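Side-chain contacts in putative enoyl-CoA hydratase/isomerase (Mycobacterium abscessus, PDB 4MI2), which probably isomerises the ring epoxide of phenylacetyl-CoA in phenylacetate degradation, as a crotonase-like member of the enoyl-CoA hydratase/isomerase family: residues B[21-26]-B[38-43]; B[28-33]-B[58-63]; B[43-48]-B[97-102]. One frame throughout, in Å; residues are numbered along the deposited sequence. Where two conformers were deposited one is given.

Interaction 1: residues B[21-26]-B[38-43]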
loop_
_atom_site.group_PDB
_atom_site.type_symbol
_atom_site.label_atom_id
_atom_site.label_comp_id
_atom_site.label_asym_id
_atom_site.label_seq_id
_atom_site.Cartn_x
_atom_site.Cartn_y
_atom_site.Cartn_z
ATOM N N ILE B 21 -27.538 -0.077 -11.050
ATOM C CA ILE B 21 -28.036 0.566 -9.838
ATOM C C ILE B 21 -27.838 2.072 -10.006
ATOM O O ILE B 21 -26.704 2.544 -10.115
ATOM C CB ILE B 21 -27.283 0.073 -8.581
ATOM C CG1 ILE B 21 -27.385 -1.455 -8.455
ATOM C CG2 ILE B 21 -27.825 0.754 -7.317
ATOM C CD1 ILE B 21 -26.619 -2.035 -7.279
ATOM N N VAL B 22 -28.936 2.828 -10.060
ATOM C CA VAL B 22 -28.850 4.272 -10.254
ATOM C C VAL B 22 -29.434 5.029 -9.068
ATOM O O VAL B 22 -30.606 4.850 -8.713
ATOM C CB VAL B 22 -29.565 4.735 -11.547
ATOM C CG1 VAL B 22 -29.267 6.212 -11.830
ATOM C CG2 VAL B 22 -29.154 3.858 -12.729
ATOM N N LEU B 23 -28.605 5.885 -8.469
ATOM C CA LEU B 23 -29.068 6.834 -7.462
ATOM C C LEU B 23 -29.886 7.891 -8.198
ATOM O O LEU B 23 -29.393 8.503 -9.143
ATOM C CB LEU B 23 -27.880 7.479 -6.730
ATOM C CG LEU B 23 -26.834 6.520 -6.155
ATOM C CD1 LEU B 23 -25.774 7.284 -5.382
ATOM C CD2 LEU B 23 -27.476 5.464 -5.270
ATOM N N ASP B 24 -31.137 8.081 -7.783
ATOM C CA ASP B 24 -32.088 8.895 -8.536
ATOM C C ASP B 24 -32.856 9.854 -7.625
ATOM O O ASP B 24 -34.081 9.885 -7.603
ATOM C CB ASP B 24 -33.043 7.976 -9.301
ATOM C CG ASP B 24 -33.732 8.664 -10.474
ATOM O OD1 ASP B 24 -33.314 9.757 -10.915
ATOM O OD2 ASP B 24 -34.697 8.075 -10.984
ATOM N N ARG B 25 -32.100 10.643 -6.876
ATOM C CA ARG B 25 -32.636 11.732 -6.090
ATOM C C ARG B 25 -31.853 12.998 -6.472
ATOM O O ARG B 25 -31.263 13.654 -5.610
ATOM C CB ARG B 25 -32.497 11.399 -4.603
ATOM C CG ARG B 25 -33.395 12.212 -3.701
ATOM C CD ARG B 25 -33.053 12.023 -2.229
ATOM N NE ARG B 25 -33.779 12.986 -1.401
ATOM C CZ ARG B 25 -33.392 13.419 -0.205
ATOM N NH1 ARG B 25 -32.259 12.985 0.352
ATOM N NH2 ARG B 25 -34.146 14.300 0.446
ATOM N N PRO B 26 -31.838 13.338 -7.780
ATOM C CA PRO B 26 -31.005 14.444 -8.274
ATOM C C PRO B 26 -31.290 15.788 -7.608
ATOM O O PRO B 26 -30.381 16.596 -7.468
ATOM C CB PRO B 26 -31.349 14.514 -9.767
ATOM C CG PRO B 26 -32.671 13.831 -9.903
ATOM C CD PRO B 26 -32.658 12.757 -8.857
ATOM N N THR B 38 -32.490 2.369 2.332
ATOM C CA THR B 38 -33.227 1.109 2.297
ATOM C C THR B 38 -33.306 0.540 0.875
ATOM O O THR B 38 -33.117 -0.655 0.676
ATOM C CB THR B 38 -34.643 1.300 2.887
ATOM O OG1 THR B 38 -34.527 1.593 4.288
ATOM C CG2 THR B 38 -35.488 0.054 2.717
ATOM N N GLU B 39 -33.576 1.399 -0.108
ATOM C CA GLU B 39 -33.711 0.948 -1.489
ATOM C C GLU B 39 -32.344 0.582 -2.083
ATOM O O GLU B 39 -32.234 -0.350 -2.883
ATOM C CB GLU B 39 -34.432 2.000 -2.343
ATOM C CG GLU B 39 -35.916 2.171 -2.009
ATOM C CD GLU B 39 -36.644 3.137 -2.944
ATOM O OE1 GLU B 39 -36.030 3.663 -3.899
ATOM O OE2 GLU B 39 -37.854 3.379 -2.733
ATOM N N LEU B 40 -31.301 1.301 -1.676
ATOM C CA LEU B 40 -29.941 0.982 -2.114
ATOM C C LEU B 40 -29.522 -0.409 -1.621
ATOM O O LEU B 40 -28.971 -1.195 -2.397
ATOM C CB LEU B 40 -28.944 2.049 -1.644
ATOM C CG LEU B 40 -27.480 1.850 -2.055
ATOM C CD1 LEU B 40 -27.358 1.670 -3.561
ATOM C CD2 LEU B 40 -26.625 3.021 -1.583
ATOM N N LEU B 41 -29.801 -0.703 -0.346
ATOM C CA LEU B 41 -29.543 -2.025 0.229
ATOM C C LEU B 41 -30.247 -3.146 -0.545
ATOM O O LEU B 41 -29.618 -4.150 -0.887
ATOM C CB LEU B 41 -29.951 -2.078 1.702
ATOM C CG LEU B 41 -29.822 -3.437 2.414
ATOM C CD1 LEU B 41 -28.369 -3.893 2.416
ATOM C CD2 LEU B 41 -30.360 -3.369 3.843
ATOM N N GLN B 42 -31.540 -2.974 -0.809
ATOM C CA GLN B 42 -32.316 -3.957 -1.568
ATOM C C GLN B 42 -31.769 -4.170 -2.990
ATOM O O GLN B 42 -31.726 -5.299 -3.481
ATOM C CB GLN B 42 -33.789 -3.534 -1.629
ATOM N N ALA B 43 -31.349 -3.091 -3.646
ATOM C CA ALA B 43 -30.760 -3.197 -4.983
ATOM C C ALA B 43 -29.434 -3.975 -4.952
ATOM O O ALA B 43 -29.214 -4.859 -5.794
ATOM C CB ALA B 43 -30.561 -1.823 -5.606
#

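Interaction 2: residues B[28-33]-B[58-63]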
loop_
_atom_site.group_PDB
_atom_site.type_symbol
_atom_site.label_atom_id
_atom_site.label_comp_id
_atom_site.label_asym_id
_atom_site.label_seq_id
_atom_site.Cartn_x
_atom_site.Cartn_y
_atom_site.Cartn_z
ATOM N N ALA B 28 -31.714 16.437 -4.616
ATOM C CA ALA B 28 -30.961 16.555 -3.366
ATOM C C ALA B 28 -29.490 16.158 -3.531
ATOM O O ALA B 28 -28.823 15.834 -2.550
ATOM C CB ALA B 28 -31.623 15.703 -2.296
ATOM N N SER B 29 -28.989 16.199 -4.765
ATOM C CA SER B 29 -27.646 15.697 -5.107
ATOM C C SER B 29 -27.407 14.254 -4.610
ATOM O O SER B 29 -26.300 13.882 -4.226
ATOM C CB SER B 29 -26.564 16.655 -4.591
ATOM O OG SER B 29 -26.631 17.906 -5.257
ATOM N N ASN B 30 -28.477 13.462 -4.637
ATOM C CA ASN B 30 -28.478 12.068 -4.195
ATOM C C ASN B 30 -28.083 11.861 -2.726
ATOM O O ASN B 30 -27.535 10.807 -2.345
ATOM C CB ASN B 30 -27.645 11.210 -5.152
ATOM C CG ASN B 30 -28.177 11.265 -6.571
ATOM O OD1 ASN B 30 -29.367 11.010 -6.810
ATOM N ND2 ASN B 30 -27.313 11.610 -7.520
ATOM N N ALA B 31 -28.389 12.869 -1.907
ATOM C CA ALA B 31 -28.182 12.779 -0.464
ATOM C C ALA B 31 -28.965 11.588 0.059
ATOM O O ALA B 31 -30.106 11.381 -0.334
ATOM C CB ALA B 31 -28.631 14.055 0.235
ATOM N N LEU B 32 -28.346 10.810 0.942
ATOM C CA LEU B 32 -28.915 9.531 1.360
ATOM C C LEU B 32 -29.831 9.690 2.570
ATOM O O LEU B 32 -29.362 9.846 3.694
ATOM C CB LEU B 32 -27.791 8.538 1.674
ATOM C CG LEU B 32 -26.790 8.325 0.533
ATOM C CD1 LEU B 32 -25.645 7.464 1.005
ATOM C CD2 LEU B 32 -27.463 7.714 -0.689
ATOM N N ASP B 33 -31.139 9.670 2.327
ATOM C CA ASP B 33 -32.131 9.623 3.411
ATOM C C ASP B 33 -32.583 8.165 3.617
ATOM O O ASP B 33 -32.091 7.268 2.930
ATOM C CB ASP B 33 -33.301 10.571 3.119
ATOM C CG ASP B 33 -34.119 10.176 1.883
ATOM O OD1 ASP B 33 -33.767 9.209 1.173
ATOM O OD2 ASP B 33 -35.141 10.844 1.636
ATOM N N MET B 58 -22.798 1.016 -11.102
ATOM C CA MET B 58 -23.371 1.956 -10.163
ATOM C C MET B 58 -23.213 3.356 -10.777
ATOM O O MET B 58 -22.120 3.730 -11.200
ATOM C CB MET B 58 -22.615 1.821 -8.834
ATOM C CG MET B 58 -23.408 2.093 -7.569
ATOM S SD MET B 58 -22.836 1.100 -6.152
ATOM C CE MET B 58 -21.062 1.407 -6.172
ATOM N N SER B 59 -24.317 4.101 -10.861
ATOM C CA SER B 59 -24.300 5.461 -11.390
ATOM C C SER B 59 -25.297 6.344 -10.653
ATOM O O SER B 59 -25.957 5.891 -9.720
ATOM C CB SER B 59 -24.593 5.452 -12.901
ATOM O OG SER B 59 -25.868 4.905 -13.171
ATOM N N ALA B 60 -25.384 7.611 -11.062
ATOM C CA ALA B 60 -26.232 8.589 -10.371
ATOM C C ALA B 60 -26.763 9.684 -11.307
ATOM O O ALA B 60 -26.037 10.187 -12.165
ATOM C CB ALA B 60 -25.465 9.205 -9.219
ATOM N N ALA B 61 -28.031 10.050 -11.125
ATOM C CA ALA B 61 -28.680 11.083 -11.931
ATOM C C ALA B 61 -28.287 12.488 -11.477
ATOM O O ALA B 61 -27.989 12.718 -10.302
ATOM C CB ALA B 61 -30.191 10.923 -11.857
ATOM N N GLY B 62 -28.307 13.434 -12.417
ATOM C CA GLY B 62 -28.021 14.835 -12.116
ATOM C C GLY B 62 -26.533 15.129 -12.111
ATOM O O GLY B 62 -25.745 14.361 -12.647
ATOM N N LYS B 63 -26.155 16.242 -11.490
ATOM C CA LYS B 63 -24.776 16.732 -11.541
ATOM C C LYS B 63 -23.835 16.082 -10.520
ATOM O O LYS B 63 -22.629 16.077 -10.729
ATOM C CB LYS B 63 -24.741 18.263 -11.358
#

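Interaction 3: residues B[43-48]-B[97-102]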
loop_
_atom_site.group_PDB
_atom_site.type_symbol
_atom_site.label_atom_id
_atom_site.label_comp_id
_atom_site.label_asym_id
_atom_site.label_seq_id
_atom_site.Cartn_x
_atom_site.Cartn_y
_atom_site.Cartn_z
ATOM N N ALA B 43 -31.349 -3.091 -3.646
ATOM C CA ALA B 43 -30.760 -3.197 -4.983
ATOM C C ALA B 43 -29.434 -3.975 -4.952
ATOM O O ALA B 43 -29.214 -4.859 -5.794
ATOM C CB ALA B 43 -30.561 -1.823 -5.606
ATOM N N LEU B 44 -28.565 -3.663 -3.992
ATOM C CA LEU B 44 -27.292 -4.388 -3.845
ATOM C C LEU B 44 -27.499 -5.867 -3.474
ATOM O O LEU B 44 -26.815 -6.753 -4.003
ATOM C CB LEU B 44 -26.387 -3.709 -2.806
ATOM C CG LEU B 44 -25.874 -2.314 -3.174
ATOM C CD1 LEU B 44 -25.393 -1.568 -1.938
ATOM C CD2 LEU B 44 -24.768 -2.384 -4.223
ATOM N N LEU B 45 -28.433 -6.142 -2.574
ATOM C CA LEU B 45 -28.753 -7.535 -2.247
ATOM C C LEU B 45 -29.312 -8.291 -3.470
ATOM O O LEU B 45 -28.933 -9.432 -3.722
ATOM C CB LEU B 45 -29.714 -7.617 -1.057
ATOM C CG LEU B 45 -29.123 -7.190 0.292
ATOM C CD1 LEU B 45 -30.193 -7.191 1.377
ATOM C CD2 LEU B 45 -27.960 -8.083 0.696
ATOM N N ALA B 46 -30.192 -7.653 -4.236
ATOM C CA ALA B 46 -30.748 -8.280 -5.434
ATOM C C ALA B 46 -29.615 -8.622 -6.397
ATOM O O ALA B 46 -29.496 -9.758 -6.842
ATOM C CB ALA B 46 -31.760 -7.363 -6.097
ATOM N N ALA B 47 -28.759 -7.641 -6.676
ATOM C CA ALA B 47 -27.603 -7.836 -7.559
ATOM C C ALA B 47 -26.684 -8.982 -7.117
ATOM O O ALA B 47 -26.186 -9.742 -7.948
ATOM C CB ALA B 47 -26.801 -6.548 -7.660
ATOM N N GLY B 48 -26.444 -9.089 -5.813
ATOM C CA GLY B 48 -25.523 -10.094 -5.281
ATOM C C GLY B 48 -26.069 -11.510 -5.241
ATOM O O GLY B 48 -25.301 -12.477 -5.226
ATOM N N LEU B 97 -22.658 -1.440 2.842
ATOM C CA LEU B 97 -21.263 -1.721 2.525
ATOM C C LEU B 97 -20.977 -3.219 2.481
ATOM O O LEU B 97 -20.248 -3.681 1.602
ATOM C CB LEU B 97 -20.318 -1.012 3.490
ATOM C CG LEU B 97 -19.892 0.423 3.127
ATOM C CD1 LEU B 97 -19.131 0.431 1.806
ATOM C CD2 LEU B 97 -21.074 1.384 3.078
ATOM N N GLU B 98 -21.577 -3.978 3.396
ATOM C CA GLU B 98 -21.446 -5.430 3.380
ATOM C C GLU B 98 -22.099 -6.019 2.137
ATOM O O GLU B 98 -21.541 -6.923 1.520
ATOM C CB GLU B 98 -22.029 -6.066 4.657
ATOM C CG GLU B 98 -21.405 -5.499 5.918
ATOM C CD GLU B 98 -21.338 -6.466 7.077
ATOM O OE1 GLU B 98 -22.167 -6.331 8.004
ATOM O OE2 GLU B 98 -20.435 -7.342 7.091
ATOM N N ALA B 99 -23.267 -5.494 1.763
ATOM C CA ALA B 99 -23.982 -5.981 0.590
ATOM C C ALA B 99 -23.182 -5.702 -0.680
ATOM O O ALA B 99 -23.112 -6.542 -1.573
ATOM C CB ALA B 99 -25.364 -5.353 0.507
ATOM N N LEU B 100 -22.578 -4.520 -0.755
ATOM C CA LEU B 100 -21.689 -4.188 -1.860
ATOM C C LEU B 100 -20.495 -5.153 -1.866
ATOM O O LEU B 100 -20.182 -5.766 -2.886
ATOM C CB LEU B 100 -21.244 -2.729 -1.754
ATOM C CG LEU B 100 -20.273 -2.153 -2.788
ATOM C CD1 LEU B 100 -20.700 -2.418 -4.224
ATOM C CD2 LEU B 100 -20.107 -0.655 -2.559
ATOM N N ASP B 101 -19.874 -5.340 -0.713
ATOM C CA ASP B 101 -18.734 -6.240 -0.607
ATOM C C ASP B 101 -19.076 -7.679 -1.010
ATOM O O ASP B 101 -18.256 -8.357 -1.623
ATOM C CB ASP B 101 -18.163 -6.201 0.819
ATOM C CG ASP B 101 -17.033 -7.195 1.021
ATOM O OD1 ASP B 101 -15.907 -6.920 0.553
ATOM O OD2 ASP B 101 -17.298 -8.250 1.642
ATOM N N ALA B 102 -20.292 -8.123 -0.693
ATOM C CA ALA B 102 -20.740 -9.497 -0.986
ATOM C C ALA B 102 -20.965 -9.799 -2.471
ATOM O O ALA B 102 -21.081 -10.961 -2.844
ATOM C CB ALA B 102 -22.006 -9.829 -0.196
HETATM O O HOH W 1 -25.120 -8.187 -2.342
#

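Interaction 1: residues B[21-26]-B[38-43]
The flat group at this contact is the carbonyl of Ala43. The delta methyl of Ile21 lies over one of its faces rather than at its edge, with Ile21 CD1 4.1 Å from both Ala43 C and Ala43 O; the remaining contacts are between aliphatic branches. The two segments belong to a beta-alpha-beta crossover, in which helix 34-49 connects the parallel neighbours 18-23 and 55-60 and packs against one face of the sheet. Strand 21-23 and helix 38-43 run nearly antiparallel (168°), with their axes 9.6 Å apart.

Ile21 uses both of its branches. With CG1 beside the backbone N (chi1 -57°), the gamma methyl CG2 stands anti to that N and faces the helix, where it meets two residues one turn apart. Ile21 CG2 is 3.9 Å from Leu40 CD1, and the side chains of Ile21 and Leu40 meet at about a right angle. The same methyl, Ile21 CG2, also lies 4.1 Å from Ala43 CB. Alanine suits this position because its single methyl lets the backbones come close, the CA atoms of Ile21 and Ala43 being 6.7 Å apart. Beta-branching suits the extended strand, and it gives one methyl to Leu40 and Ala43 while the longer arm covers the Ala43 carbonyl.

Leu23 brings only its end, CD2, to the helix. All four touching residues are buried, and the surrounding side chains are mostly apolar: Val9, Tyr11 and Val56 pack on Ile21, and Val96 of helix 87-102 packs on Leu40. Leu40 sends CG anti to its own N (chi1 -179°), which carries CD1 to the strand. There the side chains of Leu23 and Leu40 cross obliquely, and the same methyl that meets Ile21 also touches Leu23, with Leu40 CD1 4.2 Å from Leu23 CD2.

Interaction 2: residues B[28-33]-B[58-63]
Asn30 reaches across to the end of strand 58-60 and gives an amide hydrogen to a backbone carbonyl, Asn30 ND2 lying 3.1 Å from Ala61 O. The bond is moderately straight, 154° at the hydrogen. It arrives in the plane of the Ala61 carbonyl, while the acceptor sits somewhat out of the plane of the asparagine amide. CG of Asn30 is anti to its own carbonyl carbon and beside its backbone N (chi1 -59°), a rotamer that swings the amide out toward Ala60 and Ala61. The second torsion (chi2 -53°) then sets the rotation of the amide, sending OD1 to Arg25 N, from which it accepts, and ND2 to Ala61 O. The methyl of Ala60 supports the same nitrogen, with Ala60 CB 3.5 Å from Asn30 ND2; a small side chain here lets the amide settle against the strand.

ND2 has a second acceptor in Asn64 O, so the buried amide is held from several directions and its flip state is fixed.

Asn30 is the second of the two central residues of a type I' turn from Ala28 to Ala31, closed by Ala31 N to Ala28 O at 3.1 Å. Both Ser29 and Asn30 have positive phi, a conformation asparagine tolerates better than most residues. In crotonase relatives, the loop that follows the strand equivalent to 55-60 supplies one N-H of the oxyanion hole; Asn30 bonds to Ala61 O and Asn64 O at the start of the corresponding loop. Farther along 28-33, Asp33 turns its carboxylate back to cap the start of helix 34-49, with OD1 accepting from Met36 N.

Interaction 3: residues B[43-48]-B[97-102]
Leu44 lays its CB against the methyl of Ala99, the two CB atoms 3.8 Å apart, where the backbones of the two helices come nearest. Its isobutyl end goes on to Leu100, Leu44 CD2 lying 4.1 Å from Leu100 CD1. CG of Leu100 stands anti to its backbone N (chi1 178°), which sends CD1 toward Leu44, while CD2 turns to Met58 of strand 55-60. The methyl of Ala99 is gripped from a second direction by Leu45, whose CD2 is also 3.8 Å from Ala99 CB. Alanine is apt at this point: one small methyl fits between two leucines and lets helices 43-48 and 97-102 approach to 8.6 Å between axes, crossing at only 21°.

A water joins the backbones, donating one hydrogen to Leu44 O at 2.8 Å and the other to Ala99 O at 2.7 Å. Leu44 O thus serves two donors, since it also accepts from Gly48 N within its helix.

Leu45 lies at the exposed margin, whereas Leu44 is buried and also packs on Ile21 of strand 18-23 and on Ile103. Helix 34-49 packs on strand 18-23 with one flank and on helix 87-102 with another, the two helices lying side by side and nearly parallel; helix 87-102 in turn, through Leu97 and Glu98, meets Leu233 of a second subunit.

Overall arrangement
From the N terminus, strand 18-23 leads through the turn at 28-33 into helix 34-49, and interaction 1 closes this short loop by bringing the helix back over the strand. Interaction 2 opens inside that loop and closes only at the end of strand 55-60, so the two cross; they meet directly where Arg25 bonds to Asn30 and Ala31. Interaction 3 starts at Ala43, where interaction 1 ends, and spans the longest excursion, to helix 87-102; it follows interaction 1 in series and crosses interaction 2. Together they tie two neighbouring parallel strands, the crossover helix between them and the neighbouring helix 87-102, which faces another subunit.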